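Local atomic coordinates of Lin2722 protein (Listeria innocua, PDB entry 3DS8), a protein that is of unknown function but belongs to the alpha/beta-hydrolase clan and probably hydrolyses a substrate not yet identified. Residues Lys126-Gly131 and Leu175-Glu180; Gly100-Gly105 and Ala220-Leu225; Ile211-Val216 and Thr228-Glu233. One frame throughout, in Å; residues are numbered along the deposited sequence.

Contact 1: residues Lys126-Gly131 and Leu175-Glu180; sequences KLVAIG and LAIAGE. With SO4 (sulfate ion), chain F.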
ATOM      1  N   LYS A 126       4.003   1.375   8.375  1.00 14.06           N
ATOM      2  CA  LYS A 126       3.967   2.273   7.202  1.00 14.35           C
ATOM      3  C   LYS A 126       3.199   1.581   6.094  1.00 14.49           C
ATOM      4  O   LYS A 126       3.408   0.391   5.851  1.00 16.87           O
ATOM      5  CB  LYS A 126       5.350   2.586   6.718  1.00 14.95           C
ATOM      6  CG  LYS A 126       6.176   3.392   7.736  1.00 15.81           C
ATOM      7  CD  LYS A 126       7.598   3.477   7.302  1.00 15.99           C
ATOM      8  CE  LYS A 126       8.455   4.207   8.261  1.00 18.09           C
ATOM      9  NZ  LYS A 126       8.349   5.677   8.223  1.00 18.21           N
ATOM     10  N   LEU A 127       2.334   2.313   5.421  1.00 14.50           N
ATOM     11  CA  LEU A 127       1.487   1.816   4.341  1.00 13.92           C
ATOM     12  C   LEU A 127       1.659   2.764   3.161  1.00 14.09           C
ATOM     13  O   LEU A 127       1.302   3.934   3.254  1.00 14.23           O
ATOM     14  CB  LEU A 127       0.013   1.802   4.743  1.00 14.45           C
ATOM     15  CG  LEU A 127      -1.025   1.083   3.881  1.00 15.68           C
ATOM     16  CD1 LEU A 127      -2.389   1.075   4.657  1.00 17.02           C
ATOM     17  CD2 LEU A 127      -1.136   1.690   2.470  1.00 18.73           C
ATOM     18  N   VAL A 128       2.248   2.269   2.080  1.00 14.20           N
ATOM     19  CA  VAL A 128       2.359   3.005   0.823  1.00 13.77           C
ATOM     20  C   VAL A 128       1.408   2.422  -0.219  1.00 14.32           C
ATOM     21  O   VAL A 128       1.415   1.205  -0.526  1.00 14.29           O
ATOM     22  CB  VAL A 128       3.814   2.996   0.268  1.00 13.62           C
ATOM     23  CG1 VAL A 128       3.907   3.811  -1.052  1.00 13.50           C
ATOM     24  CG2 VAL A 128       4.824   3.534   1.288  1.00 15.03           C
ATOM     25  N   ALA A 129       0.494   3.278  -0.696  1.00 12.68           N
ATOM     26  CA  ALA A 129      -0.507   2.879  -1.698  1.00 12.89           C
ATOM     27  C   ALA A 129      -0.231   3.636  -3.000  1.00 14.03           C
ATOM     28  O   ALA A 129      -0.214   4.857  -2.986  1.00 14.98           O
ATOM     29  CB  ALA A 129      -1.936   3.189  -1.173  1.00 12.63           C
ATOM     30  N   ILE A 130       0.024   2.906  -4.091  1.00 13.47           N
ATOM     31  CA  ILE A 130       0.476   3.515  -5.346  1.00 13.24           C
ATOM     32  C   ILE A 130      -0.642   3.303  -6.376  1.00 14.25           C
ATOM     33  O   ILE A 130      -0.857   2.176  -6.848  1.00 13.49           O
ATOM     34  CB  ILE A 130       1.823   2.914  -5.821  1.00 13.12           C
ATOM     35  CG1 ILE A 130       2.881   3.031  -4.715  1.00 13.88           C
ATOM     36  CG2 ILE A 130       2.271   3.578  -7.111  1.00 13.60           C
ATOM     37  CD1 ILE A 130       4.201   2.405  -5.083  1.00 13.96           C
ATOM     38  N   GLY A 131      -1.357   4.392  -6.697  1.00 14.26           N
ATOM     39  CA  GLY A 131      -2.472   4.363  -7.654  1.00 13.78           C
ATOM     40  C   GLY A 131      -3.636   3.474  -7.224  1.00 14.35           C
ATOM     41  O   GLY A 131      -4.251   2.797  -8.051  1.00 14.95           O
ATOM     42  N   LEU A 175       1.243   6.804   3.027  1.00 12.43           N
ATOM     43  CA  LEU A 175       1.655   7.594   1.878  1.00 12.99           C
ATOM     44  C   LEU A 175       0.805   7.156   0.703  1.00 13.76           C
ATOM     45  O   LEU A 175       0.774   5.953   0.335  1.00 13.83           O
ATOM     46  CB  LEU A 175       3.145   7.359   1.530  1.00 13.39           C
ATOM     47  CG  LEU A 175       3.627   7.914   0.193  1.00 13.69           C
ATOM     48  CD1 LEU A 175       3.484   9.429   0.163  1.00 14.15           C
ATOM     49  CD2 LEU A 175       5.129   7.437  -0.045  1.00 12.41           C
ATOM     50  N   ALA A 176       0.058   8.108   0.126  1.00 13.22           N
ATOM     51  CA  ALA A 176      -0.759   7.856  -1.044  1.00 13.44           C
ATOM     52  C   ALA A 176      -0.116   8.531  -2.249  1.00 13.56           C
ATOM     53  O   ALA A 176       0.017   9.770  -2.328  1.00 14.21           O
ATOM     54  CB  ALA A 176      -2.206   8.393  -0.862  1.00 13.38           C
ATOM     55  N   ILE A 177       0.316   7.693  -3.180  1.00 13.05           N
ATOM     56  CA  ILE A 177       0.875   8.109  -4.440  1.00 13.70           C
ATOM     57  C   ILE A 177      -0.135   8.009  -5.548  1.00 12.97           C
ATOM     58  O   ILE A 177      -0.819   6.954  -5.705  1.00 12.75           O
ATOM     59  CB  ILE A 177       2.119   7.257  -4.765  1.00 13.44           C
ATOM     60  CG1 ILE A 177       3.271   7.608  -3.808  1.00 14.43           C
ATOM     61  CG2 ILE A 177       2.534   7.433  -6.248  1.00 14.20           C
ATOM     62  CD1 ILE A 177       4.485   6.688  -3.944  1.00 15.97           C
ATOM     63  N   ALA A 178      -0.326   9.104  -6.276  1.00 12.81           N
ATOM     64  CA  ALA A 178      -1.325   9.154  -7.321  1.00 14.46           C
ATOM     65  C   ALA A 178      -0.731   9.682  -8.607  1.00 14.45           C
ATOM     66  O   ALA A 178       0.151  10.546  -8.582  1.00 16.40           O
ATOM     67  CB  ALA A 178      -2.498  10.037  -6.925  1.00 14.41           C
ATOM     68  N   GLY A 179      -1.203   9.153  -9.729  1.00 14.71           N
ATOM     69  CA  GLY A 179      -0.848   9.706 -11.051  1.00 14.97           C
ATOM     70  C   GLY A 179      -1.961  10.531 -11.683  1.00 15.91           C
ATOM     71  O   GLY A 179      -3.167  10.303 -11.467  1.00 14.69           O
ATOM     72  N   GLU A 180      -1.553  11.505 -12.483  1.00 16.60           N
ATOM     73  CA  GLU A 180      -2.437  12.324 -13.242  1.00 18.12           C
ATOM     74  C   GLU A 180      -1.742  12.475 -14.632  1.00 17.56           C
ATOM     75  O   GLU A 180      -0.582  12.953 -14.726  1.00 17.45           O
ATOM     76  CB  GLU A 180      -2.615  13.660 -12.513  1.00 18.19           C
ATOM     77  CG  GLU A 180      -3.461  14.579 -13.193  1.00 22.92           C
ATOM     78  CD  GLU A 180      -3.741  15.848 -12.400  1.00 21.89           C
ATOM     79  OE1 GLU A 180      -2.789  16.537 -11.949  1.00 27.85           O
ATOM     80  OE2 GLU A 180      -4.928  16.178 -12.313  1.00 28.97           O
TER
HETATM   81  S   SO4 F 259       8.394   6.010  12.300  1.00 49.97           S
HETATM   82  O1  SO4 F 259       9.001   5.788  13.624  1.00 49.52           O
HETATM   83  O2  SO4 F 259       7.920   7.428  12.308  1.00 36.20           O
HETATM   84  O3  SO4 F 259       9.369   5.750  11.214  1.00 43.98           O
HETATM   85  O4  SO4 F 259       7.332   5.001  12.044  1.00 45.85           O
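Val128 and Leu175 stand side by side on neighbouring strands and point the same way. With CG anti to the backbone N (chi1 169°), Leu175 turns CD1 away from the neighbouring strand and leaves CD2 alongside Val128, 4.0 Å from its CG1. Ile130 and Ile177 repeat the pairing two residues further on, on the same face. In both isoleucines CG1 is anti to the carbonyl carbon (chi1 -55° in Ile130, -70° in Ile177), so their branches run in step: Ile130 CG2 meets Ile177 CG2 at 4.0 Å, while Ile177 CD1 reaches back to 4.1 Å from Val128 CG1. Branched aliphatic chains fill the space between sheet and helix 229-240, with Phe238 against Val128 and Leu175, and Ser231 against Ile177. The strands are adjacent parallel members of the central sheet of the alpha/beta-hydrolase fold. Backbone bonds alternate regularly between them, as in Ala129 N to Leu175 O and Ile177 N to Ala129 O, each 2.9 Å. On the other face Ala129 and Ala176 offer only methyl groups, against Phe134 and Thr199 respectively. Gly131, already beyond its strand, still gives its N-H to Ile177 O at 2.8 Å; its positive phi is easily adopted by glycine. Lys126 bends at its last torsion; its buried NZ, salt-bridged to Glu173 and hydrogen-bonded to the backbone O of Phe238 and Phe242, also bonds O3 of a sulfate, probably from the crystallisation liquor, at 3.2 Å.

Contact 2: residues Gly100-Gly105 and Ala220-Leu225; sequences GHSNGG and AVHQTL. With SO4 (sulfate ion), chain B.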
ATOM      1  N   GLY A 100       1.854  -1.324  -1.647  1.00 13.93           N
ATOM      2  CA  GLY A 100       0.936  -1.993  -2.546  1.00 14.11           C
ATOM      3  C   GLY A 100       0.600  -1.205  -3.801  1.00 14.23           C
ATOM      4  O   GLY A 100       0.265  -0.022  -3.719  1.00 14.81           O
ATOM      5  N   HIS A 101       0.769  -1.812  -4.962  1.00 13.39           N
ATOM      6  CA  HIS A 101       0.373  -1.179  -6.212  1.00 13.61           C
ATOM      7  C   HIS A 101      -1.113  -1.450  -6.407  1.00 14.78           C
ATOM      8  O   HIS A 101      -1.532  -2.618  -6.393  1.00 13.45           O
ATOM      9  CB  HIS A 101       1.213  -1.778  -7.330  1.00 14.43           C
ATOM     10  CG  HIS A 101       0.908  -1.281  -8.703  1.00 14.57           C
ATOM     11  ND1 HIS A 101       0.573   0.028  -9.003  1.00 19.06           N
ATOM     12  CD2 HIS A 101       0.935  -1.946  -9.888  1.00 14.16           C
ATOM     13  CE1 HIS A 101       0.389   0.128 -10.314  1.00 13.24           C
ATOM     14  NE2 HIS A 101       0.606  -1.049 -10.870  1.00 20.11           N
ATOM     15  N   SER A 102      -1.872  -0.387  -6.614  1.00 15.19           N
ATOM     16  CA  SER A 102      -3.275  -0.436  -7.003  1.00 14.94           C
ATOM     17  C   SER A 102      -4.115  -1.295  -6.050  1.00 14.88           C
ATOM     18  O   SER A 102      -4.204  -0.960  -4.879  1.00 14.07           O
ATOM     19  CB  SER A 102      -3.406  -0.795  -8.497  1.00 16.98           C
ATOM     20  OG  SER A 102      -4.725  -0.410  -8.927  1.00 22.51           O
ATOM     21  N   ASN A 103      -4.702  -2.407  -6.519  1.00 14.86           N
ATOM     22  CA  ASN A 103      -5.444  -3.316  -5.628  1.00 14.75           C
ATOM     23  C   ASN A 103      -4.660  -3.737  -4.387  1.00 13.79           C
ATOM     24  O   ASN A 103      -5.235  -3.964  -3.310  1.00 13.76           O
ATOM     25  CB  ASN A 103      -5.919  -4.575  -6.400  1.00 15.47           C
ATOM     26  CG  ASN A 103      -7.144  -5.218  -5.781  1.00 19.16           C
ATOM     27  OD1 ASN A 103      -8.151  -4.522  -5.570  1.00 23.45           O
ATOM     28  ND2 ASN A 103      -7.100  -6.557  -5.505  1.00 18.65           N
ATOM     29  N   GLY A 104      -3.357  -3.853  -4.529  1.00 12.97           N
ATOM     30  CA  GLY A 104      -2.488  -4.208  -3.386  1.00 13.83           C
ATOM     31  C   GLY A 104      -2.508  -3.214  -2.277  1.00 13.48           C
ATOM     32  O   GLY A 104      -2.479  -3.582  -1.085  1.00 13.98           O
ATOM     33  N   GLY A 105      -2.532  -1.936  -2.635  1.00 14.64           N
ATOM     34  CA  GLY A 105      -2.732  -0.873  -1.622  1.00 14.62           C
ATOM     35  C   GLY A 105      -4.089  -0.916  -0.937  1.00 14.29           C
ATOM     36  O   GLY A 105      -4.182  -0.656   0.266  1.00 14.51           O
ATOM     37  N   ALA A 220       3.131   8.839 -15.812  1.00 19.83           N
ATOM     38  CA  ALA A 220       2.486   8.464 -14.569  1.00 19.43           C
ATOM     39  C   ALA A 220       1.347   7.487 -14.789  1.00 18.47           C
ATOM     40  O   ALA A 220       0.403   7.448 -13.995  1.00 19.16           O
ATOM     41  CB  ALA A 220       1.981   9.721 -13.845  1.00 18.62           C
ATOM     42  N   VAL A 221       1.412   6.719 -15.865  1.00 17.77           N
ATOM     43  CA  VAL A 221       0.304   5.818 -16.196  1.00 17.91           C
ATOM     44  C   VAL A 221       0.173   4.690 -15.196  1.00 16.46           C
ATOM     45  O   VAL A 221       1.150   4.220 -14.636  1.00 16.42           O
ATOM     46  CB  VAL A 221       0.422   5.250 -17.604  1.00 18.54           C
ATOM     47  CG1 VAL A 221       0.210   6.361 -18.616  1.00 22.57           C
ATOM     48  CG2 VAL A 221       1.738   4.532 -17.811  1.00 19.50           C
ATOM     49  N   HIS A 222      -1.064   4.266 -14.986  1.00 16.54           N
ATOM     50  CA  HIS A 222      -1.442   3.318 -13.945  1.00 15.81           C
ATOM     51  C   HIS A 222      -0.556   2.075 -13.904  1.00 16.07           C
ATOM     52  O   HIS A 222      -0.073   1.704 -12.841  1.00 16.40           O
ATOM     53  CB  HIS A 222      -2.902   2.860 -14.147  1.00 16.11           C
ATOM     54  CG  HIS A 222      -3.425   2.058 -13.010  1.00 16.56           C
ATOM     55  ND1 HIS A 222      -3.608   2.596 -11.747  1.00 16.44           N
ATOM     56  CD2 HIS A 222      -3.806   0.760 -12.934  1.00 18.08           C
ATOM     57  CE1 HIS A 222      -4.065   1.651 -10.942  1.00 18.01           C
ATOM     58  NE2 HIS A 222      -4.185   0.528 -11.632  1.00 18.69           N
ATOM     59  N   GLN A 223      -0.368   1.459 -15.063  1.00 15.66           N
ATOM     60  CA  GLN A 223       0.196   0.126 -15.189  1.00 17.54           C
ATOM     61  C   GLN A 223       1.648   0.041 -14.649  1.00 16.77           C
ATOM     62  O   GLN A 223       2.071  -1.019 -14.153  1.00 17.54           O
ATOM     63  CB  GLN A 223       0.152  -0.306 -16.664  1.00 19.25           C
ATOM     64  CG  GLN A 223      -1.245  -0.624 -17.169  1.00 24.00           C
ATOM     65  CD  GLN A 223      -2.130   0.573 -17.653  1.00 27.47           C
ATOM     66  OE1 GLN A 223      -1.807   1.754 -17.488  1.00 21.57           O
ATOM     67  NE2 GLN A 223      -3.277   0.213 -18.293  1.00 28.36           N
ATOM     68  N   THR A 224       2.371   1.150 -14.749  1.00 15.49           N
ATOM     69  CA  THR A 224       3.775   1.210 -14.359  1.00 16.20           C
ATOM     70  C   THR A 224       4.076   2.241 -13.257  1.00 14.61           C
ATOM     71  O   THR A 224       5.239   2.636 -13.022  1.00 14.79           O
ATOM     72  CB  THR A 224       4.642   1.431 -15.612  1.00 16.51           C
ATOM     73  OG1 THR A 224       4.200   2.571 -16.365  1.00 17.35           O
ATOM     74  CG2 THR A 224       4.550   0.178 -16.498  1.00 17.84           C
ATOM     75  N   LEU A 225       3.042   2.723 -12.581  1.00 14.07           N
ATOM     76  CA  LEU A 225       3.226   3.807 -11.619  1.00 14.34           C
ATOM     77  C   LEU A 225       4.155   3.413 -10.432  1.00 15.02           C
ATOM     78  O   LEU A 225       4.865   4.235  -9.872  1.00 15.13           O
ATOM     79  CB  LEU A 225       1.860   4.304 -11.100  1.00 14.47           C
ATOM     80  CG  LEU A 225       1.880   5.553 -10.215  1.00 14.13           C
ATOM     81  CD1 LEU A 225       2.440   6.770 -10.944  1.00 14.59           C
ATOM     82  CD2 LEU A 225       0.426   5.807  -9.659  1.00 15.10           C
TER
HETATM   83  S   SO4 B 255      -6.040  -2.659 -10.000  1.00 23.64           S
HETATM   84  O1  SO4 B 255      -6.657  -1.563  -9.221  1.00 23.03           O
HETATM   85  O2  SO4 B 255      -5.274  -2.137 -11.116  1.00 25.94           O
HETATM   86  O3  SO4 B 255      -5.107  -3.431  -9.171  1.00 15.87           O
HETATM   87  O4  SO4 B 255      -7.146  -3.524 -10.510  1.00 24.36           O
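His101, at the end of strand 95-101, is the first residue of Gly100-Gly105 to reach Ala220-Leu225. With CG anti to the backbone N (chi1 178°), its ring swings across, and its CE1 edge meets His222 O nearly in the ring plane at 3.0 Å. The two imidazoles lie obliquely, their planes 35° apart, while His226 stacks on the His101 ring and Ile130 O takes a weak hydrogen bond from ND1. Ser102 follows in the strained backbone conformation of a turn between strand and helix, with positive phi. This matches the nucleophile elbow, Gly-His-Ser-Asn-Gly here, in which small residues such as Gly100 and Gly104 let the helix fold back closely on the strand. The elbow presents Ser102 OG at the edge of the His222 ring, 2.9 Å from NE2. His222 is held from behind, since its ND1 is hydrogen-bonded to Asp188 OD2. A sulfate lies against this pair: NE2 of His222 donates to its O2 at 2.9 Å, but the sulfate itself lies too close to Ser102 OG for that contact to be read with confidence. Asn103, in the first turn of helix 103-114, gives its backbone N-H to sulfate O3 at 2.9 Å. Serine, histidine and aspartate in this sequence of contacts are consistent with a catalytic triad. The sulfate, also bonded to Ser12 OG, may mark the substrate pocket; Asn103 N, the backbone N-H right after the probable nucleophile, is where such hydrolases usually have part of the oxyanion hole.

Contact 3: residues Ile211-Val216 and Thr228-Glu233; sequences IEDIQV and TPKSIE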
ATOM      1  N   ILE A 211       0.446  11.385   4.050  1.00 13.73           N
ATOM      2  CA  ILE A 211       1.144  12.195   3.052  1.00 13.56           C
ATOM      3  C   ILE A 211       0.669  11.826   1.656  1.00 13.29           C
ATOM      4  O   ILE A 211       0.522  10.640   1.353  1.00 14.17           O
ATOM      5  CB  ILE A 211       2.672  11.961   3.159  1.00 13.47           C
ATOM      6  CG1 ILE A 211       3.170  12.276   4.589  1.00 16.43           C
ATOM      7  CG2 ILE A 211       3.412  12.757   2.073  1.00 14.15           C
ATOM      8  CD1 ILE A 211       4.718  12.276   4.743  1.00 17.24           C
ATOM      9  N   GLU A 212       0.388  12.834   0.818  1.00 13.56           N
ATOM     10  CA  GLU A 212       0.019  12.610  -0.570  1.00 13.39           C
ATOM     11  C   GLU A 212       1.169  13.015  -1.486  1.00 13.12           C
ATOM     12  O   GLU A 212       1.902  14.006  -1.187  1.00 12.98           O
ATOM     13  CB  GLU A 212      -1.210  13.478  -0.907  1.00 13.87           C
ATOM     14  CG  GLU A 212      -2.443  13.073  -0.111  1.00 13.84           C
ATOM     15  CD  GLU A 212      -3.682  13.870  -0.428  1.00 14.16           C
ATOM     16  OE1 GLU A 212      -3.580  14.973  -0.981  1.00 15.38           O
ATOM     17  OE2 GLU A 212      -4.797  13.352  -0.122  1.00 14.92           O
ATOM     18  N   ASP A 213       1.297  12.359  -2.637  1.00 15.03           N
ATOM     19  CA  ASP A 213       2.290  12.760  -3.661  1.00 16.19           C
ATOM     20  C   ASP A 213       1.636  12.502  -5.006  1.00 15.96           C
ATOM     21  O   ASP A 213       1.208  11.381  -5.274  1.00 17.75           O
ATOM     22  CB  ASP A 213       3.553  11.870  -3.560  1.00 16.83           C
ATOM     23  CG  ASP A 213       4.406  11.768  -4.923  1.00 22.55           C
ATOM     24  OD1 ASP A 213       5.190  12.693  -5.069  1.00 24.22           O
ATOM     25  OD2 ASP A 213       4.307  10.778  -5.820  1.00 24.92           O
ATOM     26  N   ILE A 214       1.452  13.545  -5.795  1.00 15.67           N
ATOM     27  CA  ILE A 214       0.880  13.404  -7.145  1.00 15.00           C
ATOM     28  C   ILE A 214       1.987  13.515  -8.178  1.00 15.13           C
ATOM     29  O   ILE A 214       2.797  14.455  -8.124  1.00 15.55           O
ATOM     30  CB  ILE A 214      -0.150  14.492  -7.441  1.00 14.93           C
ATOM     31  CG1 ILE A 214      -1.295  14.446  -6.428  1.00 14.81           C
ATOM     32  CG2 ILE A 214      -0.689  14.347  -8.907  1.00 16.82           C
ATOM     33  CD1 ILE A 214      -2.271  15.592  -6.593  1.00 15.69           C
ATOM     34  N   GLN A 215       2.070  12.562  -9.089  1.00 13.68           N
ATOM     35  CA  GLN A 215       2.957  12.648 -10.201  1.00 15.67           C
ATOM     36  C   GLN A 215       2.143  12.978 -11.456  1.00 15.86           C
ATOM     37  O   GLN A 215       1.111  12.375 -11.715  1.00 14.63           O
ATOM     38  CB  GLN A 215       3.731  11.342 -10.443  1.00 16.18           C
ATOM     39  CG  GLN A 215       4.712  10.985  -9.363  1.00 17.19           C
ATOM     40  CD  GLN A 215       5.103   9.528  -9.446  1.00 16.59           C
ATOM     41  OE1 GLN A 215       5.490   9.029 -10.534  1.00 16.48           O
ATOM     42  NE2 GLN A 215       5.021   8.834  -8.311  1.00 16.09           N
ATOM     43  N   VAL A 216       2.644  13.913 -12.242  1.00 15.83           N
ATOM     44  CA  VAL A 216       1.900  14.373 -13.423  1.00 16.68           C
ATOM     45  C   VAL A 216       2.660  14.063 -14.702  1.00 17.96           C
ATOM     46  O   VAL A 216       3.898  14.250 -14.803  1.00 20.16           O
ATOM     47  CB  VAL A 216       1.570  15.875 -13.361  1.00 17.82           C
ATOM     48  CG1 VAL A 216       0.636  16.277 -14.521  1.00 20.27           C
ATOM     49  CG2 VAL A 216       0.930  16.243 -12.019  1.00 17.76           C
ATOM     50  N   THR A 228       7.994   4.127 -11.466  1.00 14.58           N
ATOM     51  CA  THR A 228       8.513   5.424 -11.849  1.00 15.31           C
ATOM     52  C   THR A 228       9.645   5.770 -10.886  1.00 14.05           C
ATOM     53  O   THR A 228       9.613   5.407  -9.678  1.00 14.00           O
ATOM     54  CB  THR A 228       7.485   6.549 -11.863  1.00 14.85           C
ATOM     55  OG1 THR A 228       7.020   6.791 -10.547  1.00 13.73           O
ATOM     56  CG2 THR A 228       6.304   6.250 -12.805  1.00 16.97           C
ATOM     57  N   PRO A 229      10.652   6.466 -11.393  1.00 15.82           N
ATOM     58  CA  PRO A 229      11.657   6.930 -10.470  1.00 16.74           C
ATOM     59  C   PRO A 229      11.081   7.684  -9.283  1.00 16.87           C
ATOM     60  O   PRO A 229      11.542   7.495  -8.154  1.00 16.91           O
ATOM     61  CB  PRO A 229      12.495   7.874 -11.336  1.00 17.60           C
ATOM     62  CG  PRO A 229      12.457   7.259 -12.698  1.00 17.23           C
ATOM     63  CD  PRO A 229      11.017   6.752 -12.788  1.00 16.81           C
ATOM     64  N   LYS A 230      10.127   8.578  -9.523  1.00 17.15           N
ATOM     65  CA  LYS A 230       9.583   9.337  -8.403  1.00 17.82           C
ATOM     66  C   LYS A 230       8.876   8.443  -7.369  1.00 16.66           C
ATOM     67  O   LYS A 230       8.942   8.728  -6.160  1.00 17.26           O
ATOM     68  CB  LYS A 230       8.598  10.390  -8.883  1.00 18.82           C
ATOM     69  CG  LYS A 230       7.961  11.187  -7.764  1.00 21.58           C
ATOM     70  CD  LYS A 230       9.029  11.955  -6.874  1.00 25.20           C
ATOM     71  CE  LYS A 230       8.357  13.007  -5.947  1.00 27.03           C
ATOM     72  NZ  LYS A 230       9.391  13.757  -5.105  1.00 27.96           N
ATOM     73  N   SER A 231       8.095   7.466  -7.838  1.00 16.15           N
ATOM     74  CA  SER A 231       7.446   6.516  -6.943  1.00 15.44           C
ATOM     75  C   SER A 231       8.451   5.806  -6.062  1.00 15.09           C
ATOM     76  O   SER A 231       8.290   5.709  -4.845  1.00 14.13           O
ATOM     77  CB  SER A 231       6.581   5.465  -7.681  1.00 15.24           C
ATOM     78  OG  SER A 231       5.384   6.076  -8.100  1.00 14.24           O
ATOM     79  N   ILE A 232       9.499   5.324  -6.681  1.00 14.07           N
ATOM     80  CA  ILE A 232      10.516   4.576  -5.925  1.00 14.62           C
ATOM     81  C   ILE A 232      11.283   5.482  -4.949  1.00 14.00           C
ATOM     82  O   ILE A 232      11.516   5.110  -3.762  1.00 13.31           O
ATOM     83  CB  ILE A 232      11.451   3.802  -6.869  1.00 14.89           C
ATOM     84  CG1 ILE A 232      10.607   2.739  -7.598  1.00 17.03           C
ATOM     85  CG2 ILE A 232      12.575   3.149  -6.036  1.00 15.49           C
ATOM     86  CD1 ILE A 232      11.309   2.069  -8.794  1.00 16.66           C
ATOM     87  N   GLU A 233      11.639   6.663  -5.396  1.00 15.04           N
ATOM     88  CA  GLU A 233      12.313   7.655  -4.526  1.00 15.87           C
ATOM     89  C   GLU A 233      11.423   8.028  -3.333  1.00 15.83           C
ATOM     90  O   GLU A 233      11.895   8.069  -2.187  1.00 14.28           O
ATOM     91  CB  GLU A 233      12.684   8.903  -5.314  1.00 16.59           C
ATOM     92  CG  GLU A 233      13.695   8.653  -6.398  1.00 19.44           C
ATOM     93  CD  GLU A 233      13.549   9.620  -7.606  1.00 23.48           C
ATOM     94  OE1 GLU A 233      13.038  10.758  -7.437  1.00 28.73           O
ATOM     95  OE2 GLU A 233      13.958   9.222  -8.713  1.00 31.38           O
TER
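Gln215 NE2 holds two acceptors at once, Ser231 OG across the contact at 2.8 Å and Asp213 OD2 on its own strand at 3.2 Å. Both lie close to the amide plane, so both N-H groups are used and the amide cannot readily turn. Its other end is fixed as well: Thr228 OG1 donates to Gln215 OE1 at 2.7 Å, coming from the side of the carbonyl (C=O...donor angle 120°) and slightly out of its plane. Glutamine suits the site because one flat group supplies an acceptor for the threonine and donors for the serine and aspartate. Thr228 does double duty. It is the N-cap of helix 229-240, and its OG1 accepts from Ser231 N at 3.0 Å; OG1 sits between the backbone N and the carbonyl carbon (chi1 65°), from where it serves both partners. Strand 211-216 and the start of this helix run nearly antiparallel, at 164°, with axes 9.8 Å apart, as expected for the first strand and the helix of a beta-alpha-beta unit that strand 248-250 completes. Ser231 OG passes the network on to the backbone O of Leu225, and Ile177 of the neighbouring strand touches both Ser231 and Gln215. Lys230 CB and CG lie over one face of the Gln215 amide, with Lys230 CG 3.6 Å from Gln215 CG. A bend at its second torsion carries the rest of the chain past Asp213, whose OD1 lies 3.3 Å from Lys230 CE, while Lys230 NZ is 4.3 Å from Asp213 OD1, too far for a salt bridge.

All three contacts are largely buried and share one sheet. Contact 1 lies deepest and joins neighbouring strands; backbone bonding and aliphatic packing dominate there. Contact 3 takes the next strand, paired with 175-180 through bonds such as Gln215 N to Ala178 O, and joins it to a covering helix through side-chain amide and hydroxyl bonds, with Lys230 on the surface. Contact 2 sits at the carboxyl ends of the strands, where polar side chains and a backbone N-H gather round a sulfate. Its elbow is bonded to contact 1, Ser102 N to Ile130 O, and its loop leads into the helix start of contact 3, so the probable catalytic groups sit on the turn and loop beyond the strand ends.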